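Local coordinates for protein N-acetylgalactosaminyltransferase 7 (Homo sapiens, PDB 6IWR) that is a glycosyltransferase of the polypeptide GalNAc-transferase family, combining a GT-A fold with a ricin-type beta-trefoil lectin domain, at residues 299-304 with 403-408; 294-299 with 324-329; 420-425 with 466-471; 340-345 with 357-362. All blocks are in the same frame, centred on the assembly; numbering follows the deposited sequence.

Interaction 1 (299-304 with 403-408)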
loop_
_atom_site.group_PDB
_atom_site.type_symbol
_atom_site.label_atom_id
_atom_site.label_comp_id
_atom_site.label_asym_id
_atom_site.label_seq_id
_atom_site.Cartn_x
_atom_site.Cartn_y
_atom_site.Cartn_z
ATOM N N SER A 299 -3.895 -14.519 17.384
ATOM C CA SER A 299 -4.238 -13.110 17.530
ATOM C C SER A 299 -5.713 -12.864 17.257
ATOM O O SER A 299 -6.186 -11.727 17.401
ATOM C CB SER A 299 -3.389 -12.247 16.597
ATOM O OG SER A 299 -3.111 -12.952 15.410
ATOM N N MET A 300 -6.433 -13.922 16.886
ATOM C CA MET A 300 -7.863 -13.896 16.612
ATOM C C MET A 300 -8.179 -13.210 15.283
ATOM O O MET A 300 -9.234 -12.600 15.130
ATOM C CB MET A 300 -8.656 -13.250 17.748
ATOM C CG MET A 300 -10.121 -13.644 17.688
ATOM S SD MET A 300 -11.210 -12.988 18.968
ATOM C CE MET A 300 -11.325 -14.345 20.108
ATOM N N LEU A 301 -7.274 -13.307 14.318
ATOM C CA LEU A 301 -7.587 -12.925 12.954
ATOM C C LEU A 301 -8.304 -14.072 12.248
ATOM O O LEU A 301 -7.902 -15.237 12.348
ATOM C CB LEU A 301 -6.323 -12.550 12.190
ATOM C CG LEU A 301 -5.590 -11.367 12.815
ATOM C CD1 LEU A 301 -4.418 -11.012 11.929
ATOM C CD2 LEU A 301 -6.540 -10.174 13.062
ATOM N N TRP A 302 -9.371 -13.724 11.543
ATOM C CA TRP A 302 -10.137 -14.678 10.767
ATOM C C TRP A 302 -9.262 -15.408 9.750
ATOM O O TRP A 302 -8.455 -14.787 9.062
ATOM C CB TRP A 302 -11.259 -13.918 10.065
ATOM C CG TRP A 302 -11.902 -14.669 8.991
ATOM C CD1 TRP A 302 -11.689 -14.528 7.649
ATOM C CD2 TRP A 302 -12.871 -15.706 9.145
ATOM N NE1 TRP A 302 -12.476 -15.414 6.964
ATOM C CE2 TRP A 302 -13.207 -16.152 7.861
ATOM C CE3 TRP A 302 -13.493 -16.298 10.247
ATOM C CZ2 TRP A 302 -14.131 -17.158 7.644
ATOM C CZ3 TRP A 302 -14.411 -17.302 10.027
ATOM C CH2 TRP A 302 -14.721 -17.720 8.735
ATOM N N LYS A 303 -9.444 -16.725 9.644
ATOM C CA LYS A 303 -8.684 -17.585 8.741
ATOM C C LYS A 303 -9.606 -18.682 8.210
ATOM O O LYS A 303 -10.612 -19.034 8.840
ATOM C CB LYS A 303 -7.479 -18.248 9.442
ATOM C CG LYS A 303 -6.398 -17.322 9.991
ATOM C CD LYS A 303 -5.542 -16.687 8.908
ATOM C CE LYS A 303 -4.506 -15.732 9.518
ATOM N NZ LYS A 303 -3.771 -14.923 8.479
ATOM N N ARG A 304 -9.260 -19.244 7.051
ATOM C CA ARG A 304 -10.053 -20.331 6.482
ATOM C C ARG A 304 -9.176 -21.554 6.239
ATOM O O ARG A 304 -8.037 -21.433 5.785
ATOM C CB ARG A 304 -10.750 -19.897 5.181
ATOM C CG ARG A 304 -11.788 -18.794 5.391
ATOM C CD ARG A 304 -12.265 -18.192 4.057
ATOM N NE ARG A 304 -13.255 -19.035 3.373
ATOM C CZ ARG A 304 -13.035 -19.712 2.246
ATOM N NH1 ARG A 304 -11.843 -19.646 1.648
ATOM N NH2 ARG A 304 -14.007 -20.451 1.713
ATOM N N LYS A 403 -9.939 -4.252 22.249
ATOM C CA LYS A 403 -10.676 -4.371 23.471
ATOM C C LYS A 403 -11.759 -5.403 23.296
ATOM O O LYS A 403 -12.095 -6.125 24.215
ATOM C CB LYS A 403 -11.294 -3.023 23.764
ATOM C CG LYS A 403 -11.759 -2.814 25.179
ATOM C CD LYS A 403 -11.802 -1.331 25.464
ATOM C CE LYS A 403 -10.456 -0.695 25.188
ATOM N NZ LYS A 403 -10.593 0.700 24.701
ATOM N N ASN A 404 -12.315 -5.471 22.101
ATOM C CA ASN A 404 -13.356 -6.465 21.857
ATOM C C ASN A 404 -12.785 -7.875 21.815
ATOM O O ASN A 404 -13.384 -8.809 22.367
ATOM C CB ASN A 404 -14.085 -6.158 20.563
ATOM C CG ASN A 404 -14.929 -4.941 20.678
ATOM O OD1 ASN A 404 -14.741 -4.112 21.579
ATOM N ND2 ASN A 404 -15.867 -4.792 19.753
ATOM N N TYR A 405 -11.633 -8.055 21.159
ATOM C CA TYR A 405 -10.962 -9.345 21.214
ATOM C C TYR A 405 -10.778 -9.797 22.656
ATOM O O TYR A 405 -10.992 -10.967 22.983
ATOM C CB TYR A 405 -9.612 -9.267 20.499
ATOM C CG TYR A 405 -9.721 -9.041 19.002
ATOM C CD1 TYR A 405 -10.902 -9.332 18.319
ATOM C CD2 TYR A 405 -8.644 -8.549 18.270
ATOM C CE1 TYR A 405 -11.007 -9.130 16.956
ATOM C CE2 TYR A 405 -8.741 -8.349 16.907
ATOM C CZ TYR A 405 -9.931 -8.635 16.263
ATOM O OH TYR A 405 -10.042 -8.450 14.913
ATOM N N VAL A 406 -10.412 -8.874 23.544
ATOM C CA VAL A 406 -10.134 -9.257 24.925
ATOM C C VAL A 406 -11.397 -9.728 25.620
ATOM O O VAL A 406 -11.361 -10.660 26.428
ATOM C CB VAL A 406 -9.490 -8.094 25.693
ATOM C CG1 VAL A 406 -9.441 -8.444 27.174
ATOM C CG2 VAL A 406 -8.091 -7.822 25.146
ATOM N N ARG A 407 -12.520 -9.063 25.367
ATOM C CA ARG A 407 -13.765 -9.503 25.982
ATOM C C ARG A 407 -14.092 -10.922 25.547
ATOM O O ARG A 407 -14.373 -11.796 26.373
ATOM C CB ARG A 407 -14.896 -8.535 25.633
ATOM C CG ARG A 407 -14.653 -7.098 26.116
ATOM C CD ARG A 407 -15.805 -6.194 25.769
ATOM N NE ARG A 407 -17.060 -6.713 26.292
ATOM C CZ ARG A 407 -17.489 -6.529 27.541
ATOM N NH1 ARG A 407 -16.752 -5.861 28.415
ATOM N NH2 ARG A 407 -18.650 -7.035 27.942
ATOM N N VAL A 408 -13.999 -11.189 24.252
ATOM C CA VAL A 408 -14.318 -12.526 23.770
ATOM C C VAL A 408 -13.414 -13.553 24.422
ATOM O O VAL A 408 -13.882 -14.587 24.917
ATOM C CB VAL A 408 -14.217 -12.589 22.239
ATOM C CG1 VAL A 408 -14.521 -14.014 21.761
ATOM C CG2 VAL A 408 -15.184 -11.591 21.624
#
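M300 reaches from the turn at 299-301 onto helix 400-412, where Y405 and V408, one helical turn apart, receive it. Beyond CB the chain runs extended, with CG anti to the backbone N (chi1 -161°), and this carries SD to 3.7 Å from CD1 of Y405. The sulfur stands 4.6 Å from the centroid of the Y405 ring and 45° off its normal, an oblique Met-aromatic contact. At the sulfur the chain bends, and the terminal CE turns to V408, meeting its CG1 at 3.6 Å. The turn carrying M300 lies in the glycosyltransferase family 2 region and links strands 292-296 and 302-306 of a two-stranded antiparallel sheet. Its backbone takes part too: M300 O lies over one face of the Y405 ring, 4.2 Å from CZ, while S299 O approaches CD2 obliquely at 4.1 Å and accepts a hydrogen bond from R424. F357 and Y361 of helix 355-365 also pack against the M300 side chain.

Interaction 2 (294-299 with 324-329)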
loop_
_atom_site.group_PDB
_atom_site.type_symbol
_atom_site.label_atom_id
_atom_site.label_comp_id
_atom_site.label_asym_id
_atom_site.label_seq_id
_atom_site.Cartn_x
_atom_site.Cartn_y
_atom_site.Cartn_z
ATOM N N GLY A 294 -14.377 -22.202 8.848
ATOM C CA GLY A 294 -13.873 -20.968 9.439
ATOM C C GLY A 294 -13.008 -21.240 10.662
ATOM O O GLY A 294 -13.296 -22.133 11.468
ATOM N N ALA A 295 -11.963 -20.433 10.808
ATOM C CA ALA A 295 -10.938 -20.651 11.815
ATOM C C ALA A 295 -10.359 -19.291 12.207
ATOM O O ALA A 295 -10.922 -18.239 11.884
ATOM C CB ALA A 295 -9.878 -21.629 11.286
ATOM N N TRP A 296 -9.217 -19.318 12.892
ATOM C CA TRP A 296 -8.561 -18.121 13.388
ATOM C C TRP A 296 -7.144 -18.502 13.777
ATOM O O TRP A 296 -6.856 -19.672 14.022
ATOM C CB TRP A 296 -9.313 -17.541 14.589
ATOM C CG TRP A 296 -9.419 -18.537 15.684
ATOM C CD1 TRP A 296 -8.501 -18.768 16.664
ATOM C CD2 TRP A 296 -10.485 -19.471 15.900
ATOM N NE1 TRP A 296 -8.926 -19.784 17.484
ATOM C CE2 TRP A 296 -10.142 -20.237 17.041
ATOM C CE3 TRP A 296 -11.693 -19.731 15.246
ATOM C CZ2 TRP A 296 -10.961 -21.253 17.540
ATOM C CZ3 TRP A 296 -12.512 -20.736 15.740
ATOM C CH2 TRP A 296 -12.141 -21.484 16.883
ATOM N N ASP A 297 -6.259 -17.509 13.816
ATOM C CA ASP A 297 -4.952 -17.655 14.446
ATOM C C ASP A 297 -5.064 -17.117 15.875
ATOM O O ASP A 297 -6.121 -16.637 16.289
ATOM C CB ASP A 297 -3.862 -16.971 13.601
ATOM C CG ASP A 297 -3.930 -15.435 13.642
ATOM O OD1 ASP A 297 -4.540 -14.868 14.576
ATOM O OD2 ASP A 297 -3.352 -14.783 12.730
ATOM N N TRP A 298 -3.979 -17.159 16.640
ATOM C CA TRP A 298 -4.065 -16.866 18.066
ATOM C C TRP A 298 -3.986 -15.376 18.397
ATOM O O TRP A 298 -4.031 -15.007 19.581
ATOM C CB TRP A 298 -3.004 -17.689 18.793
ATOM C CG TRP A 298 -3.289 -19.101 18.453
ATOM C CD1 TRP A 298 -2.620 -19.899 17.563
ATOM C CD2 TRP A 298 -4.413 -19.862 18.902
ATOM N NE1 TRP A 298 -3.237 -21.129 17.469
ATOM C CE2 TRP A 298 -4.340 -21.125 18.280
ATOM C CE3 TRP A 298 -5.476 -19.596 19.778
ATOM C CZ2 TRP A 298 -5.274 -22.112 18.508
ATOM C CZ3 TRP A 298 -6.401 -20.591 20.019
ATOM C CH2 TRP A 298 -6.303 -21.828 19.378
ATOM N N SER A 299 -3.895 -14.519 17.384
ATOM C CA SER A 299 -4.238 -13.110 17.530
ATOM C C SER A 299 -5.713 -12.864 17.257
ATOM O O SER A 299 -6.186 -11.727 17.401
ATOM C CB SER A 299 -3.389 -12.247 16.597
ATOM O OG SER A 299 -3.111 -12.952 15.410
ATOM N N SER A 324 -18.473 -25.898 10.908
ATOM C CA SER A 324 -17.390 -24.940 10.981
ATOM C C SER A 324 -17.169 -24.501 12.430
ATOM O O SER A 324 -18.136 -24.355 13.183
ATOM C CB SER A 324 -17.679 -23.709 10.118
ATOM O OG SER A 324 -16.656 -22.734 10.292
ATOM N N PRO A 325 -15.924 -24.284 12.860
ATOM C CA PRO A 325 -15.729 -23.762 14.220
ATOM C C PRO A 325 -16.183 -22.314 14.371
ATOM O O PRO A 325 -16.521 -21.900 15.490
ATOM C CB PRO A 325 -14.215 -23.905 14.454
ATOM C CG PRO A 325 -13.714 -24.807 13.351
ATOM C CD PRO A 325 -14.646 -24.542 12.181
ATOM N N ALA A 326 -16.214 -21.544 13.279
ATOM C CA ALA A 326 -16.576 -20.133 13.323
ATOM C C ALA A 326 -17.184 -19.713 11.983
ATOM O O ALA A 326 -17.087 -20.429 10.980
ATOM C CB ALA A 326 -15.354 -19.268 13.643
ATOM N N MET A 327 -17.792 -18.523 11.968
ATOM C CA MET A 327 -18.340 -17.909 10.766
ATOM C C MET A 327 -17.581 -16.618 10.462
ATOM O O MET A 327 -16.980 -16.008 11.350
ATOM C CB MET A 327 -19.837 -17.614 10.949
ATOM C CG MET A 327 -20.051 -16.689 12.146
ATOM S SD MET A 327 -21.604 -15.771 12.180
ATOM C CE MET A 327 -22.681 -17.061 12.782
ATOM N N ALA A 328 -17.599 -16.195 9.197
ATOM C CA ALA A 328 -16.988 -14.909 8.873
ATOM C C ALA A 328 -17.683 -13.782 9.622
ATOM O O ALA A 328 -17.023 -12.876 10.134
ATOM C CB ALA A 328 -17.022 -14.653 7.366
ATOM N N GLY A 329 -19.015 -13.829 9.712
ATOM C CA GLY A 329 -19.746 -12.931 10.590
ATOM C C GLY A 329 -20.886 -12.132 9.987
ATOM O O GLY A 329 -21.875 -11.851 10.670
#
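G294 and S324 make the polar half of this contact, while W296 with P325 and A326 makes the apolar half. The backbone N of G294 donates to S324 OG over 2.7 Å, with an N-H...O angle of 151°. Rotation about the first side-chain bond of S324 sets OG anti to its own backbone N (chi1 175°), which places it within reach of G294 N. Two residues further along, the six-membered ring of W296 brings CZ3 to 3.8 Å from P325 CB and to the same distance, 3.8 Å, from A326 CB. The methyl of A326 sits at the edge of the indole, near its plane, and P325 comes in obliquely. In the next shell, CZ3 of W298 also lies at the W296 edge, in plane, and the Y361 ring packs edge-to-face with the indole. Beyond W296 the chain turns through an Asx turn: S299 N donates to D297 OD1 over 2.9 Å, and S299 OG bonds to this oxygen from the same face of the carboxylate, which also accepts from L301 N. Strand 292-296 pairs with strand 302-306 through A295 and K303, helix 450-457 packs on W296 and P325, and helix 355-365 flanks A326 by way of F357 and S360.

Interaction 3 (420-425 with 466-471); sequences FYASRP and PLPPKN
The side-chain amide of N471 meets the last turn of helix 417-423, where its ND2 donates to A422 O over 2.9 Å with an N-H...O angle of 143°. The first torsion of N471 sets CG anti to the carbonyl carbon (chi1 -72°), so that the amide leans back toward the helix end. The nitrogen arrives tilted from the carbonyl plane and from well to one side of the C=O direction, at a C=O...N angle of 113°. The same ND2 rests beside CG of P425, roughly at right angles to its bond with A422 O, and the side chains of P425 and N471 likewise cross at about a right angle. A422 has only a methyl to offer, but it points toward the proline-rich segment: CB lies 3.6 Å from P469 O and 4.2 Å from P468 CG. That proline carbon is also 3.8 Å from S423 OG. The hydroxyl itself is directed back along its own helix, next to the backbone N, where it bonds to Y419 O. R424, the first residue to leave helical geometry, starts its side chain away from 466-471. The contact thus sets the end of helix 417-423 against the entry to strand 471-474 of the lectin sheet, whose neighbouring strand 511-514 contributes R512, touching both P425 and N471.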
loop_
_atom_site.group_PDB
_atom_site.type_symbol
_atom_site.label_atom_id
_atom_site.label_comp_id
_atom_site.label_asym_id
_atom_site.label_seq_id
_atom_site.Cartn_x
_atom_site.Cartn_y
_atom_site.Cartn_z
ATOM N N PHE A 420 -3.480 -16.057 23.253
ATOM C CA PHE A 420 -3.846 -14.766 22.688
ATOM C C PHE A 420 -2.918 -13.661 23.196
ATOM O O PHE A 420 -2.499 -12.780 22.427
ATOM C CB PHE A 420 -5.302 -14.443 23.008
ATOM C CG PHE A 420 -5.709 -13.085 22.559
ATOM C CD1 PHE A 420 -6.014 -12.834 21.227
ATOM C CD2 PHE A 420 -5.742 -12.039 23.456
ATOM C CE1 PHE A 420 -6.362 -11.554 20.817
ATOM C CE2 PHE A 420 -6.076 -10.768 23.049
ATOM C CZ PHE A 420 -6.386 -10.524 21.738
ATOM N N TYR A 421 -2.565 -13.708 24.489
ATOM C CA TYR A 421 -1.697 -12.702 25.092
ATOM C C TYR A 421 -0.236 -12.820 24.647
ATOM O O TYR A 421 0.457 -11.796 24.571
ATOM C CB TYR A 421 -1.828 -12.784 26.608
ATOM C CG TYR A 421 -3.155 -12.270 27.116
ATOM C CD1 TYR A 421 -3.741 -11.139 26.552
ATOM C CD2 TYR A 421 -3.820 -12.906 28.158
ATOM C CE1 TYR A 421 -4.947 -10.654 26.998
ATOM C CE2 TYR A 421 -5.043 -12.430 28.617
ATOM C CZ TYR A 421 -5.594 -11.297 28.033
ATOM O OH TYR A 421 -6.802 -10.813 28.481
ATOM N N ALA A 422 0.243 -14.033 24.339
ATOM C CA ALA A 422 1.536 -14.183 23.677
ATOM C C ALA A 422 1.532 -13.570 22.280
ATOM O O ALA A 422 2.538 -12.983 21.860
ATOM C CB ALA A 422 1.932 -15.658 23.587
ATOM N N SER A 423 0.415 -13.689 21.550
ATOM C CA SER A 423 0.337 -13.069 20.233
ATOM C C SER A 423 0.195 -11.561 20.336
ATOM O O SER A 423 0.786 -10.840 19.533
ATOM C CB SER A 423 -0.827 -13.650 19.435
ATOM O OG SER A 423 -0.731 -15.055 19.351
ATOM N N ARG A 424 -0.570 -11.069 21.306
ATOM C CA ARG A 424 -0.833 -9.637 21.456
ATOM C C ARG A 424 -0.600 -9.246 22.909
ATOM O O ARG A 424 -1.544 -8.968 23.660
ATOM C CB ARG A 424 -2.257 -9.292 20.997
ATOM C CG ARG A 424 -2.599 -9.932 19.669
ATOM C CD ARG A 424 -3.996 -9.582 19.174
ATOM N NE ARG A 424 -3.950 -8.313 18.454
ATOM C CZ ARG A 424 -4.435 -8.128 17.233
ATOM N NH1 ARG A 424 -5.051 -9.132 16.598
ATOM N NH2 ARG A 424 -4.319 -6.929 16.673
ATOM N N PRO A 425 0.663 -9.209 23.347
ATOM C CA PRO A 425 0.908 -8.800 24.735
ATOM C C PRO A 425 0.426 -7.405 24.984
ATOM O O PRO A 425 0.030 -7.109 26.115
ATOM C CB PRO A 425 2.430 -8.899 24.888
ATOM C CG PRO A 425 2.938 -9.253 23.528
ATOM C CD PRO A 425 1.877 -9.086 22.528
ATOM N N PRO A 466 -0.203 -22.976 14.466
ATOM C CA PRO A 466 0.286 -23.613 15.704
ATOM C C PRO A 466 0.187 -22.689 16.909
ATOM O O PRO A 466 0.201 -21.464 16.789
ATOM C CB PRO A 466 1.750 -23.932 15.388
ATOM C CG PRO A 466 1.851 -23.907 13.881
ATOM C CD PRO A 466 0.786 -22.989 13.373
ATOM N N LEU A 467 0.092 -23.293 18.083
ATOM C CA LEU A 467 0.112 -22.520 19.317
ATOM C C LEU A 467 1.421 -21.738 19.408
ATOM O O LEU A 467 2.488 -22.306 19.149
ATOM C CB LEU A 467 -0.024 -23.441 20.519
ATOM C CG LEU A 467 -1.433 -23.771 21.031
ATOM C CD1 LEU A 467 -2.492 -23.371 19.990
ATOM C CD2 LEU A 467 -1.569 -25.239 21.470
ATOM N N PRO A 468 1.397 -20.455 19.770
ATOM C CA PRO A 468 2.634 -19.669 19.741
ATOM C C PRO A 468 3.418 -19.862 21.020
ATOM O O PRO A 468 2.819 -20.090 22.078
ATOM C CB PRO A 468 2.126 -18.229 19.627
ATOM C CG PRO A 468 0.880 -18.249 20.481
ATOM C CD PRO A 468 0.246 -19.619 20.179
ATOM N N PRO A 469 4.750 -19.784 20.965
ATOM C CA PRO A 469 5.540 -19.810 22.201
ATOM C C PRO A 469 5.247 -18.602 23.080
ATOM O O PRO A 469 4.890 -17.526 22.597
ATOM C CB PRO A 469 6.989 -19.789 21.696
ATOM C CG PRO A 469 6.929 -20.281 20.298
ATOM C CD PRO A 469 5.600 -19.841 19.765
ATOM N N LYS A 470 5.406 -18.793 24.388
ATOM C CA LYS A 470 5.301 -17.699 25.343
ATOM C C LYS A 470 6.283 -16.603 24.971
ATOM O O LYS A 470 7.249 -16.863 24.246
ATOM C CB LYS A 470 5.585 -18.193 26.756
ATOM C CG LYS A 470 4.507 -19.082 27.325
ATOM C CD LYS A 470 5.041 -19.988 28.434
ATOM C CE LYS A 470 5.196 -21.414 27.913
ATOM N NZ LYS A 470 5.188 -22.438 29.001
ATOM N N ASN A 471 6.056 -15.378 25.434
ATOM C CA ASN A 471 7.007 -14.299 25.183
ATOM C C ASN A 471 8.068 -14.264 26.275
ATOM O O ASN A 471 7.773 -14.520 27.441
ATOM C CB ASN A 471 6.301 -12.946 25.124
ATOM C CG ASN A 471 5.492 -12.772 23.870
ATOM O OD1 ASN A 471 5.899 -13.215 22.787
ATOM N ND2 ASN A 471 4.328 -12.135 23.996
#

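Interaction 4 (340-345 with 357-362); sequences FELGLY and FEISYK
L342 and I359 supply the apolar part of this packing between the end of helix 336-342 and helix 355-365, their CD2 and CD1 atoms 4.0 Å apart and the two side chains crossing at about a right angle. Y345 adds to it obliquely, bringing ring atom CE1 to 3.8 Å from I359 CB. The polar part gathers around K362. Bends at chi3 and chi4 curl the lysine back so that NZ donates to L344 O over 3.1 Å, coming from well above the carbonyl plane (59° out of it). One turn earlier in the helix, E358 OE2 takes the same NZ at 2.8 Å on its syn side, a salt bridge. A water held by L342 O at 2.9 Å makes a further, weak link to this nitrogen. The other carboxylate oxygen, E358 OE1, lies at the edge of the Y345 ring and accepts a hydrogen bond from the backbone N of D346. For the buried ammonium group, the carboxylate probably offsets its charge, while the bond to L344 O ties the loop after helix 336-342, modelled with a cis peptide before L344, to helix 355-365.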
loop_
_atom_site.group_PDB
_atom_site.type_symbol
_atom_site.label_atom_id
_atom_site.label_comp_id
_atom_site.label_asym_id
_atom_site.label_seq_id
_atom_site.Cartn_x
_atom_site.Cartn_y
_atom_site.Cartn_z
ATOM N N PHE A 340 -31.866 -14.796 20.854
ATOM C CA PHE A 340 -32.137 -14.087 22.103
ATOM C C PHE A 340 -31.713 -14.915 23.310
ATOM O O PHE A 340 -31.098 -14.378 24.241
ATOM C CB PHE A 340 -33.599 -13.659 22.193
ATOM C CG PHE A 340 -33.875 -12.413 21.433
ATOM C CD1 PHE A 340 -33.693 -11.165 22.017
ATOM C CD2 PHE A 340 -34.235 -12.478 20.097
ATOM C CE1 PHE A 340 -33.904 -9.999 21.289
ATOM C CE2 PHE A 340 -34.447 -11.331 19.373
ATOM C CZ PHE A 340 -34.287 -10.081 19.971
ATOM N N GLU A 341 -31.891 -16.225 23.270
ATOM C CA GLU A 341 -31.434 -17.044 24.384
ATOM C C GLU A 341 -29.920 -16.896 24.566
ATOM O O GLU A 341 -29.419 -16.892 25.685
ATOM C CB GLU A 341 -31.836 -18.503 24.184
ATOM C CG GLU A 341 -33.332 -18.731 24.312
ATOM C CD GLU A 341 -33.728 -20.170 24.079
ATOM O OE1 GLU A 341 -33.471 -20.686 22.975
ATOM O OE2 GLU A 341 -34.301 -20.784 24.997
ATOM N N LEU A 342 -29.189 -16.828 23.461
ATOM C CA LEU A 342 -27.784 -16.442 23.474
ATOM C C LEU A 342 -27.699 -14.992 23.937
ATOM O O LEU A 342 -26.794 -14.604 24.661
ATOM C CB LEU A 342 -27.146 -16.645 22.103
ATOM C CG LEU A 342 -26.582 -18.037 21.789
ATOM C CD1 LEU A 342 -27.063 -19.107 22.756
ATOM C CD2 LEU A 342 -26.885 -18.437 20.356
ATOM N N GLY A 343 -28.680 -14.211 23.498
ATOM C CA GLY A 343 -28.935 -12.874 23.998
ATOM C C GLY A 343 -27.949 -11.725 24.024
ATOM O O GLY A 343 -27.777 -11.120 25.073
ATOM N N LEU A 344 -27.326 -11.368 22.907
ATOM C CA LEU A 344 -27.365 -12.069 21.642
ATOM C C LEU A 344 -25.938 -11.941 21.172
ATOM O O LEU A 344 -25.182 -12.902 21.125
ATOM C CB LEU A 344 -28.264 -11.331 20.655
ATOM C CG LEU A 344 -29.647 -10.847 21.085
ATOM C CD1 LEU A 344 -29.652 -9.342 21.293
ATOM C CD2 LEU A 344 -30.664 -11.229 20.026
ATOM N N TYR A 345 -25.585 -10.701 20.855
ATOM C CA TYR A 345 -24.217 -10.284 20.649
ATOM C C TYR A 345 -23.886 -9.541 21.921
ATOM O O TYR A 345 -24.620 -8.646 22.328
ATOM C CB TYR A 345 -24.120 -9.300 19.487
ATOM C CG TYR A 345 -23.819 -9.910 18.141
ATOM C CD1 TYR A 345 -23.026 -11.039 18.021
ATOM C CD2 TYR A 345 -24.325 -9.342 16.984
ATOM C CE1 TYR A 345 -22.754 -11.587 16.784
ATOM C CE2 TYR A 345 -24.057 -9.884 15.746
ATOM C CZ TYR A 345 -23.274 -11.002 15.653
ATOM O OH TYR A 345 -23.016 -11.527 14.416
ATOM N N PHE A 357 -16.646 -14.361 16.156
ATOM C CA PHE A 357 -16.070 -15.330 17.053
ATOM C C PHE A 357 -16.878 -15.574 18.318
ATOM O O PHE A 357 -17.048 -16.691 18.724
ATOM C CB PHE A 357 -14.642 -14.936 17.375
ATOM C CG PHE A 357 -13.751 -14.914 16.181
ATOM C CD1 PHE A 357 -13.664 -16.003 15.358
ATOM C CD2 PHE A 357 -13.003 -13.805 15.884
ATOM C CE1 PHE A 357 -12.848 -15.988 14.258
ATOM C CE2 PHE A 357 -12.184 -13.782 14.787
ATOM C CZ PHE A 357 -12.106 -14.875 13.975
ATOM N N GLU A 358 -17.393 -14.510 18.908
ATOM C CA GLU A 358 -18.149 -14.593 20.137
ATOM C C GLU A 358 -19.438 -15.402 20.024
ATOM O O GLU A 358 -19.710 -16.232 20.872
ATOM C CB GLU A 358 -18.480 -13.185 20.605
ATOM C CG GLU A 358 -18.851 -13.085 22.062
ATOM C CD GLU A 358 -20.298 -12.744 22.291
ATOM O OE1 GLU A 358 -20.944 -12.238 21.382
ATOM O OE2 GLU A 358 -20.790 -12.994 23.390
ATOM N N ILE A 359 -20.203 -15.184 18.959
ATOM C CA ILE A 359 -21.411 -15.959 18.702
ATOM C C ILE A 359 -21.059 -17.392 18.336
ATOM O O ILE A 359 -21.769 -18.325 18.737
ATOM C CB ILE A 359 -22.260 -15.265 17.614
ATOM C CG1 ILE A 359 -23.660 -15.876 17.525
ATOM C CG2 ILE A 359 -21.592 -15.372 16.254
ATOM C CD1 ILE A 359 -24.517 -15.606 18.702
ATOM N N SER A 360 -19.953 -17.603 17.602
ATOM C CA SER A 360 -19.503 -18.968 17.302
ATOM C C SER A 360 -19.195 -19.758 18.573
ATOM O O SER A 360 -19.705 -20.869 18.761
ATOM C CB SER A 360 -18.267 -18.947 16.406
ATOM O OG SER A 360 -18.527 -18.283 15.191
ATOM N N TYR A 361 -18.332 -19.223 19.444
ATOM C CA TYR A 361 -18.021 -19.944 20.675
ATOM C C TYR A 361 -19.289 -20.172 21.504
ATOM O O TYR A 361 -19.558 -21.304 21.921
ATOM C CB TYR A 361 -16.940 -19.213 21.480
ATOM C CG TYR A 361 -15.700 -18.868 20.673
ATOM C CD1 TYR A 361 -15.150 -19.777 19.786
ATOM C CD2 TYR A 361 -15.100 -17.617 20.791
ATOM C CE1 TYR A 361 -14.028 -19.458 19.049
ATOM C CE2 TYR A 361 -13.983 -17.279 20.065
ATOM C CZ TYR A 361 -13.443 -18.196 19.192
ATOM O OH TYR A 361 -12.325 -17.856 18.447
ATOM N N LYS A 362 -20.112 -19.128 21.706
ATOM C CA LYS A 362 -21.383 -19.326 22.417
ATOM C C LYS A 362 -22.164 -20.512 21.852
ATOM O O LYS A 362 -22.611 -21.395 22.601
ATOM C CB LYS A 362 -22.268 -18.070 22.367
ATOM C CG LYS A 362 -21.845 -16.983 23.315
ATOM C CD LYS A 362 -23.001 -16.129 23.790
ATOM C CE LYS A 362 -23.275 -14.975 22.849
ATOM N NZ LYS A 362 -23.483 -13.713 23.598
HETATM O O HOH W 1 -24.989 -13.736 26.744
#

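Helix 355-365, one side of interaction 4, also borders interactions 1 and 2, and its Y361 touches V408 of interaction 1. Interactions 1 and 2 share S299, their centres about 9 Å apart, and their first segments run through the two strands of one hairpin and its turn. From S299 the network passes outward, through its carbonyl O and R424 NH1 (2.9 Å), to interaction 3, which borders the lectin domain; interactions 3 and 4 do not touch, their centres about 25 Å apart. The bound manganese lies about 13 Å from the Y405 side chain and about 12 Å from that of Y345, beyond direct coordination by either.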